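Local coordinates for protein addiction module toxin RelE (Helicobacter pylori, PDB 4LS4) that probably acts as an RNA-cleaving toxin of a bacterial toxin-antitoxin pair, in the YafQ branch of the RelE family, and can bind copper, at residues 57-62 against 71-76. The protein carries 1 engineered substitution. Numbering follows the deposited sequence.
Sequences KPFREC and VYLVKD
Arg-60 and Tyr-72 run alongside each other in a common direction. Arg-60 CB is the bump over the phenol face, 4.0 Å from the Tyr-72 ring centroid and 27° off the ring normal, a CH-pi contact, while CD reaches the hydroxyl end. Cys-62 CB adds a second, oblique bump 3.9 Å from Tyr-72 CE1. A bend at chi3 (61°) turns the Arg-60 guanidinium so that the phenol oxygen meets its edge; the bond from Arg-60 NE to Tyr-72 OH is weak, 3.2 Å long and bent to 131°. Asp-49 secures both groups more firmly, by a salt bridge to Arg-60 NH2 and a hydrogen bond to Tyr-72 OH.

In the backbone of the same two residues, Arg-60 N donates to Tyr-72 O at 2.8 Å and Tyr-72 N to Arg-60 O at 3.0 Å. This reciprocal pair identifies a hydrogen-bonded antiparallel bridge in the beta hairpin of strands 60-63 and 68-75, within the mixed sheet of this RelE-family fold.

Before residue 60 strand pairing gives way to interlocking side chains. Leu-73 wedges between Phe-59 and Pro-58: CD2 sits over one face of the Phe-59 ring, near its edge rather than its centre, while CD1 abuts Pro-58 CG at 3.7 Å. Leu-73 CB packs against Phe-59 CE1 at 3.6 Å, and Val-71 CG1 touches Phe-59 CB at 3.8 Å, the latter pair crossing at about a right angle. On the face shared with Val-71, Glu-61 OE2 is hydrogen-bonded to Ser-69 OG and to ND1 of His-87, the predicted proton donor; Glu-61 and His-87 bind copper in another structure of this protein.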
# COMPACT_ATOMS: atom_id res chain seq x y z
N LYS A 57 3.85 -12.27 6.71
CA LYS A 57 4.50 -12.71 5.44
C LYS A 57 3.41 -13.25 4.54
O LYS A 57 2.50 -13.90 5.07
CB LYS A 57 5.59 -13.79 5.72
CG LYS A 57 6.47 -14.06 4.52
CD LYS A 57 7.52 -15.09 4.86
CE LYS A 57 8.46 -15.08 3.64
NZ LYS A 57 9.61 -16.03 3.75
N PRO A 58 3.43 -12.99 3.21
CA PRO A 58 4.50 -12.36 2.39
C PRO A 58 4.17 -10.88 2.11
O PRO A 58 4.67 -10.30 1.13
CB PRO A 58 4.40 -13.15 1.10
CG PRO A 58 2.91 -13.35 0.93
CD PRO A 58 2.44 -13.69 2.33
N PHE A 59 3.29 -10.28 2.91
CA PHE A 59 2.99 -8.82 2.73
C PHE A 59 4.16 -7.90 2.99
O PHE A 59 5.07 -8.22 3.75
CB PHE A 59 1.77 -8.41 3.52
CG PHE A 59 0.50 -9.01 2.98
CD1 PHE A 59 -0.22 -8.38 1.98
CD2 PHE A 59 0.07 -10.22 3.47
CE1 PHE A 59 -1.35 -8.99 1.42
CE2 PHE A 59 -1.10 -10.84 2.95
CZ PHE A 59 -1.76 -10.25 1.88
N ARG A 60 4.13 -6.75 2.32
CA ARG A 60 5.15 -5.72 2.53
C ARG A 60 4.44 -4.47 3.12
O ARG A 60 3.24 -4.26 2.87
CB ARG A 60 5.84 -5.36 1.18
CG ARG A 60 6.52 -6.55 0.56
CD ARG A 60 7.32 -6.07 -0.68
NE ARG A 60 8.34 -5.10 -0.32
CZ ARG A 60 9.60 -5.46 0.02
NH1 ARG A 60 9.93 -6.78 0.10
NH2 ARG A 60 10.50 -4.54 0.32
N GLU A 61 5.20 -3.66 3.85
CA GLU A 61 4.74 -2.35 4.34
C GLU A 61 5.52 -1.23 3.69
O GLU A 61 6.74 -1.22 3.78
CB GLU A 61 4.87 -2.26 5.87
CG GLU A 61 4.27 -0.97 6.49
CD GLU A 61 4.39 -0.97 8.00
OE1 GLU A 61 5.09 -1.89 8.57
OE2 GLU A 61 3.78 -0.05 8.65
N CYS A 62 4.79 -0.23 3.21
CA CYS A 62 5.33 0.99 2.53
C CYS A 62 4.78 2.13 3.41
O CYS A 62 3.56 2.21 3.64
CB CYS A 62 4.80 1.17 1.05
SG CYS A 62 5.59 2.57 0.24
N VAL A 71 -0.18 -1.65 3.26
CA VAL A 71 0.27 -3.06 3.36
C VAL A 71 -0.24 -3.70 2.07
O VAL A 71 -1.41 -3.58 1.77
CB VAL A 71 -0.33 -3.73 4.59
CG1 VAL A 71 0.02 -5.21 4.62
CG2 VAL A 71 0.27 -3.03 5.80
N TYR A 72 0.66 -4.31 1.34
CA TYR A 72 0.36 -4.77 -0.05
C TYR A 72 1.20 -6.03 -0.40
O TYR A 72 2.14 -6.40 0.34
CB TYR A 72 0.67 -3.62 -1.02
CG TYR A 72 2.20 -3.42 -1.20
CD1 TYR A 72 2.90 -2.55 -0.33
CD2 TYR A 72 2.93 -4.12 -2.21
CE1 TYR A 72 4.29 -2.39 -0.46
CE2 TYR A 72 4.31 -3.88 -2.35
CZ TYR A 72 4.98 -3.07 -1.43
OH TYR A 72 6.37 -2.87 -1.56
N LEU A 73 0.84 -6.65 -1.52
CA LEU A 73 1.55 -7.83 -2.02
C LEU A 73 1.49 -7.84 -3.51
O LEU A 73 0.42 -7.62 -4.09
CB LEU A 73 0.87 -9.10 -1.43
CG LEU A 73 1.22 -10.45 -2.09
CD1 LEU A 73 2.72 -10.78 -1.78
CD2 LEU A 73 0.31 -11.46 -1.41
N VAL A 74 2.64 -8.10 -4.13
CA VAL A 74 2.67 -8.36 -5.57
C VAL A 74 2.78 -9.86 -5.76
O VAL A 74 3.76 -10.49 -5.35
CB VAL A 74 3.92 -7.67 -6.15
CG1 VAL A 74 4.18 -8.09 -7.62
CG2 VAL A 74 3.80 -6.16 -6.02
N LYS A 75 1.77 -10.43 -6.38
CA LYS A 75 1.78 -11.86 -6.76
C LYS A 75 0.74 -12.02 -7.87
O LYS A 75 -0.16 -11.21 -8.02
CB LYS A 75 1.43 -12.75 -5.55
CG LYS A 75 0.01 -12.74 -5.07
CD LYS A 75 -0.20 -14.04 -4.27
CE LYS A 75 -1.64 -14.14 -3.73
NZ LYS A 75 -1.89 -15.27 -2.78
N ASP A 76 0.91 -13.07 -8.70
CA ASP A 76 -0.03 -13.44 -9.74
C ASP A 76 -0.29 -12.30 -10.69
O ASP A 76 -1.41 -12.10 -11.17
CB ASP A 76 -1.35 -13.86 -9.13
CG ASP A 76 -1.20 -15.05 -8.17
OD1 ASP A 76 -0.28 -15.91 -8.33
OD2 ASP A 76 -2.10 -15.11 -7.26